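Local coordinates for protein extracellular PQQ-dependent sugar dehydrogenase (Coprinopsis cinerea, PDB 6JT6) that probably relays electrons from PQQ-dependent sugar oxidation through the haem b held in its cytochrome domain, at residues W7-S10 against I11-V14; G171-I174 against G175-R178. All blocks are in the same frame, centred on the assembly; numbering follows the deposited sequence.

Contact 1 of 2, residues W7-S10 against I11-V14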
ATOM      1  N   TRP A   7       5.084 -13.534   4.288  1.00 23.98           N
ATOM      2  CA  TRP A   7       3.933 -13.760   5.137  1.00 22.07           C
ATOM      3  C   TRP A   7       2.803 -14.343   4.315  1.00 19.93           C
ATOM      4  O   TRP A   7       2.417 -13.791   3.284  1.00 18.66           O
ATOM      5  CB  TRP A   7       3.514 -12.440   5.772  1.00 23.44           C
ATOM      6  CG  TRP A   7       2.175 -12.451   6.418  1.00 25.36           C
ATOM      7  CD1 TRP A   7       1.822 -13.055   7.620  1.00 26.86           C
ATOM      8  CD2 TRP A   7       0.986 -11.839   5.914  1.00 26.62           C
ATOM      9  NE1 TRP A   7       0.480 -12.840   7.880  1.00 27.31           N
ATOM     10  CE2 TRP A   7      -0.054 -12.098   6.851  1.00 27.72           C
ATOM     11  CE3 TRP A   7       0.695 -11.084   4.766  1.00 27.97           C
ATOM     12  CZ2 TRP A   7      -1.365 -11.613   6.671  1.00 27.82           C
ATOM     13  CZ3 TRP A   7      -0.615 -10.616   4.585  1.00 27.91           C
ATOM     14  CH2 TRP A   7      -1.619 -10.873   5.537  1.00 26.95           C
ATOM     15  N   TYR A   8       2.274 -15.467   4.780  1.00 19.10           N
ATOM     16  CA  TYR A   8       1.160 -16.099   4.108  1.00 16.92           C
ATOM     17  C   TYR A   8      -0.108 -15.357   4.463  1.00 16.83           C
ATOM     18  O   TYR A   8      -0.466 -15.238   5.644  1.00 17.52           O
ATOM     19  CB  TYR A   8       1.082 -17.585   4.516  1.00 17.28           C
ATOM     20  CG  TYR A   8      -0.064 -18.346   3.887  1.00 15.57           C
ATOM     21  CD1 TYR A   8      -0.121 -18.561   2.500  1.00 16.03           C
ATOM     22  CD2 TYR A   8      -1.105 -18.843   4.680  1.00 15.63           C
ATOM     23  CE1 TYR A   8      -1.173 -19.292   1.921  1.00 15.61           C
ATOM     24  CE2 TYR A   8      -2.173 -19.559   4.114  1.00 15.29           C
ATOM     25  CZ  TYR A   8      -2.204 -19.784   2.746  1.00 14.95           C
ATOM     26  OH  TYR A   8      -3.257 -20.483   2.203  1.00 14.10           O
ATOM     27  N   ASP A   9      -0.785 -14.841   3.441  1.00 15.82           N
ATOM     28  CA  ASP A   9      -2.074 -14.205   3.641  1.00 15.65           C
ATOM     29  C   ASP A   9      -3.138 -15.303   3.623  1.00 16.61           C
ATOM     30  O   ASP A   9      -3.564 -15.781   2.566  1.00 14.77           O
ATOM     31  CB  ASP A   9      -2.327 -13.160   2.559  1.00 15.56           C
ATOM     32  CG  ASP A   9      -3.647 -12.438   2.724  1.00 16.39           C
ATOM     33  OD1 ASP A   9      -4.109 -12.248   3.851  1.00 16.39           O
ATOM     34  OD2 ASP A   9      -4.217 -12.040   1.699  1.00 16.76           O
ATOM     35  N   SER A  10      -3.562 -15.693   4.820  1.00 17.68           N
ATOM     36  CA  SER A  10      -4.571 -16.731   4.983  1.00 20.18           C
ATOM     37  C   SER A  10      -5.901 -16.388   4.286  1.00 19.23           C
ATOM     38  O   SER A  10      -6.628 -17.293   3.863  1.00 19.14           O
ATOM     39  CB  SER A  10      -4.777 -17.004   6.492  1.00 23.81           C
ATOM     40  OG  SER A  10      -5.968 -17.728   6.713  1.00 31.68           O
ATOM     41  N   ILE A  11      -6.217 -15.095   4.122  1.00 17.88           N
ATOM     42  CA  ILE A  11      -7.480 -14.729   3.458  1.00 17.18           C
ATOM     43  C   ILE A  11      -7.528 -15.126   1.971  1.00 16.88           C
ATOM     44  O   ILE A  11      -8.571 -15.570   1.467  1.00 17.64           O
ATOM     45  CB  ILE A  11      -7.856 -13.249   3.722  1.00 17.72           C
ATOM     46  CG1 ILE A  11      -8.072 -13.061   5.250  1.00 19.13           C
ATOM     47  CG2 ILE A  11      -9.073 -12.833   2.880  1.00 16.32           C
ATOM     48  CD1 ILE A  11      -8.206 -11.631   5.768  1.00 19.98           C
ATOM     49  N   THR A  12      -6.389 -15.036   1.284  1.00 15.97           N
ATOM     50  CA  THR A  12      -6.366 -15.198  -0.179  1.00 16.11           C
ATOM     51  C   THR A  12      -5.484 -16.337  -0.672  1.00 16.33           C
ATOM     52  O   THR A  12      -5.567 -16.702  -1.843  1.00 16.67           O
ATOM     53  CB  THR A  12      -5.854 -13.905  -0.865  1.00 15.77           C
ATOM     54  OG1 THR A  12      -4.502 -13.642  -0.444  1.00 15.48           O
ATOM     55  CG2 THR A  12      -6.736 -12.716  -0.492  1.00 15.63           C
ATOM     56  N   GLY A  13      -4.636 -16.879   0.200  1.00 16.46           N
ATOM     57  CA  GLY A  13      -3.649 -17.895  -0.219  1.00 17.11           C
ATOM     58  C   GLY A  13      -2.422 -17.332  -0.915  1.00 17.60           C
ATOM     59  O   GLY A  13      -1.531 -18.090  -1.335  1.00 17.34           O
ATOM     60  N   VAL A  14      -2.309 -15.999  -1.010  1.00 16.96           N
ATOM     61  CA  VAL A  14      -1.097 -15.447  -1.615  1.00 15.92           C
ATOM     62  C   VAL A  14      -0.061 -15.113  -0.525  1.00 15.97           C
ATOM     63  O   VAL A  14      -0.401 -15.044   0.641  1.00 16.84           O
ATOM     64  CB  VAL A  14      -1.365 -14.241  -2.585  1.00 16.52           C
ATOM     65  CG1 VAL A  14      -2.634 -14.423  -3.445  1.00 14.92           C
ATOM     66  CG2 VAL A  14      -1.378 -12.933  -1.849  1.00 15.99           C
TER
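Tyr8 reaches across the loop to Gly13, its CE1 lying 3.6 Å from Gly13 CA and meeting Gly13 O obliquely. Tyr8 CG stands anti to the backbone N (chi1 179°), which carries the ring over to the far arm. Asp9 does most of the polar work. Its N donates to Val14 O at 2.8 Å, closing the loop between the antiparallel strands 5-8 and 15-21. Asp9 O is gripped twice, by Gly13 N at 2.8 Å and, from above the carbonyl plane, by Thr12 N at 3.2 Å. Residues 9-12 thus form a beta turn with helical angles at Ser10 and Ile11, extended by Gly13, whose phi is positive. Asp9 CG likewise lies opposite its own N (chi1 -179°), which sets the carboxylate against Thr12: Asp9 OD2 accepts from Thr12 OG1 at 2.7 Å, the hydroxyl sitting 38° out of the carboxylate plane. Thr12 OG1 in turn accepts from Val14 N at 3.3 Å, an ST turn. A salt bridge from Asp9 OD2 to Arg115 of strand 113-121 supplies a second partner. Buried between a hydroxyl and a guanidinium, the carboxylate would be expected to stay ionised, tying the hairpin loop to strand 113-121.

Contact 2 of 2, residues G171-I174 against G175-R178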
ATOM      1  N   GLY A 171      13.812  -0.235   6.015  1.00 18.19           N
ATOM      2  CA  GLY A 171      14.497  -0.791   4.861  1.00 19.86           C
ATOM      3  C   GLY A 171      14.003  -2.199   4.550  1.00 20.93           C
ATOM      4  O   GLY A 171      13.543  -2.934   5.432  1.00 19.96           O
ATOM      5  N   PHE A 172      14.046  -2.565   3.279  1.00 21.90           N
ATOM      6  CA  PHE A 172      13.847  -3.973   2.934  1.00 24.94           C
ATOM      7  C   PHE A 172      14.499  -4.365   1.617  1.00 24.08           C
ATOM      8  O   PHE A 172      14.779  -3.516   0.756  1.00 23.31           O
ATOM      9  CB  PHE A 172      12.364  -4.372   2.950  1.00 25.95           C
ATOM     10  CG  PHE A 172      11.581  -3.840   1.800  1.00 26.25           C
ATOM     11  CD1 PHE A 172      11.218  -4.680   0.755  1.00 28.47           C
ATOM     12  CD2 PHE A 172      11.223  -2.500   1.747  1.00 28.54           C
ATOM     13  CE1 PHE A 172      10.498  -4.197  -0.327  1.00 30.92           C
ATOM     14  CE2 PHE A 172      10.489  -2.005   0.675  1.00 29.81           C
ATOM     15  CZ  PHE A 172      10.123  -2.856  -0.362  1.00 30.48           C
ATOM     16  N   ASP A 173      14.662  -5.675   1.479  1.00 22.99           N
ATOM     17  CA  ASP A 173      15.240  -6.298   0.310  1.00 22.16           C
ATOM     18  C   ASP A 173      14.145  -6.443  -0.740  1.00 20.19           C
ATOM     19  O   ASP A 173      13.238  -7.276  -0.602  1.00 19.68           O
ATOM     20  CB  ASP A 173      15.772  -7.676   0.725  1.00 22.06           C
ATOM     21  CG  ASP A 173      16.528  -8.365  -0.364  1.00 23.15           C
ATOM     22  OD1 ASP A 173      16.385  -8.024  -1.560  1.00 22.37           O
ATOM     23  OD2 ASP A 173      17.279  -9.280  -0.008  1.00 25.67           O
ATOM     24  N   ILE A 174      14.251  -5.654  -1.803  1.00 20.65           N
ATOM     25  CA  ILE A 174      13.219  -5.609  -2.872  1.00 21.06           C
ATOM     26  C   ILE A 174      13.162  -6.925  -3.656  1.00 21.45           C
ATOM     27  O   ILE A 174      12.076  -7.431  -3.947  1.00 19.23           O
ATOM     28  CB  ILE A 174      13.409  -4.366  -3.806  1.00 23.04           C
ATOM     29  CG1 ILE A 174      12.193  -4.116  -4.703  1.00 24.29           C
ATOM     30  CG2 ILE A 174      14.654  -4.501  -4.668  1.00 23.18           C
ATOM     31  CD1 ILE A 174      10.959  -3.707  -3.912  1.00 24.12           C
ATOM     32  N   GLY A 175      14.338  -7.474  -3.992  1.00 21.06           N
ATOM     33  CA  GLY A 175      14.436  -8.756  -4.672  1.00 22.62           C
ATOM     34  C   GLY A 175      13.741  -9.890  -3.947  1.00 22.88           C
ATOM     35  O   GLY A 175      13.196 -10.787  -4.572  1.00 25.22           O
ATOM     36  N   ASN A 176      13.743  -9.833  -2.625  1.00 24.15           N
ATOM     37  CA  ASN A 176      12.965 -10.755  -1.819  1.00 26.67           C
ATOM     38  C   ASN A 176      11.446 -10.608  -1.927  1.00 26.27           C
ATOM     39  O   ASN A 176      10.704 -11.556  -1.599  1.00 26.00           O
ATOM     40  CB  ASN A 176      13.404 -10.681  -0.358  1.00 31.21           C
ATOM     41  CG  ASN A 176      14.204 -11.901   0.060  1.00 38.24           C
ATOM     42  OD1 ASN A 176      15.399 -11.812   0.398  1.00 42.05           O
ATOM     43  ND2 ASN A 176      13.557 -13.059   0.015  1.00 37.66           N
ATOM     44  N   ALA A 177      10.987  -9.429  -2.355  1.00 23.13           N
ATOM     45  CA  ALA A 177       9.564  -9.157  -2.547  1.00 23.11           C
ATOM     46  C   ALA A 177       9.130  -9.473  -4.000  1.00 23.36           C
ATOM     47  O   ALA A 177       7.930  -9.495  -4.304  1.00 22.39           O
ATOM     48  CB  ALA A 177       9.241  -7.719  -2.150  1.00 20.66           C
ATOM     49  N   ARG A 178      10.109  -9.740  -4.878  1.00 22.31           N
ATOM     50  CA  ARG A 178       9.854 -10.086  -6.292  1.00 22.08           C
ATOM     51  C   ARG A 178       9.515 -11.572  -6.463  1.00 22.32           C
ATOM     52  O   ARG A 178      10.073 -12.408  -5.782  1.00 21.31           O
ATOM     53  CB  ARG A 178      11.024  -9.664  -7.205  1.00 22.35           C
ATOM     54  CG  ARG A 178      11.318  -8.170  -7.182  1.00 22.28           C
ATOM     55  CD  ARG A 178      12.151  -7.674  -8.377  1.00 24.83           C
ATOM     56  NE  ARG A 178      12.325  -6.210  -8.325  1.00 23.54           N
ATOM     57  CZ  ARG A 178      11.450  -5.280  -8.743  1.00 23.88           C
ATOM     58  NH1 ARG A 178      10.284  -5.588  -9.324  1.00 22.82           N
ATOM     59  NH2 ARG A 178      11.765  -3.992  -8.602  1.00 23.19           N
TER
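Ile174 and Ala177 meet on the buried side of the turn, where Ala177 N donates to Ile174 O at 2.8 Å. The donor stands well above the carbonyl plane, 59° out of it. The Ala177 methyl points inward and lies 3.4 Å from the same Ile174 O. It also sits at the edge of the Phe172 ring, with Ala177 CB 4.2 Å from Phe172 CE1 and near the ring plane; Phe172 itself packs edge-to-face with Phe141. Ile174 and Ala177 both rest on Phe32 of strand 26-33. With CG1 anti to the backbone N (chi1 -167°), Ile174 brings that branch obliquely up to the guanidinium of Arg178, 3.9 Å from Arg178 NH2, while Arg178 CG runs past Ile174 O at 3.4 Å. The guanidinium is held by three backbone carbonyls: NE by Thr135 O, NH1 by Pro33 O and NH2 by Pro134 O.

Residues 175-177 take helical angles without regular helical bonding, and this single irregular turn carries the chain from strand 166-173, at the margin of the antiparallel sheet, into the short strand 178-179. The latter runs parallel to strand 26-33 in the other sheet, which makes the turn a connection between the two sheets of the cytochrome domain.

On the exposed side the contact is much slacker. Asp173 swings its carboxylate toward the turn, but the bonds Asn176 N makes are both weak, one to Asp173 OD1 at 3.4 Å and one to Asp173 O. Gly175 N lies 3.2 Å from Asp173 OD1. Beyond them, still on the exposed side, Asn176 leans its CB over Asp173 O.

Both contacts are local turns that follow a strand and lie toward the periphery of the domain, each partly buried, with about 18 Å between centres and no touch between them. Contact 1 closes a hairpin within the mixed sheet, whereas contact 2 leads from the edge of the other sheet back to that mixed sheet. They share no strand, but the strands they adjoin are joined through the mixed sheet: 15-21 pairs with 26-33, which in turn pairs with 178-179. Their aspartates differ. In 7-14 the carboxylate is buried and firmly bonded; in 171-178 it is exposed and weakly engaged, and the buried side there is mainly hydrophobic packing plus one backbone bond, with an arginine anchored on carbonyls.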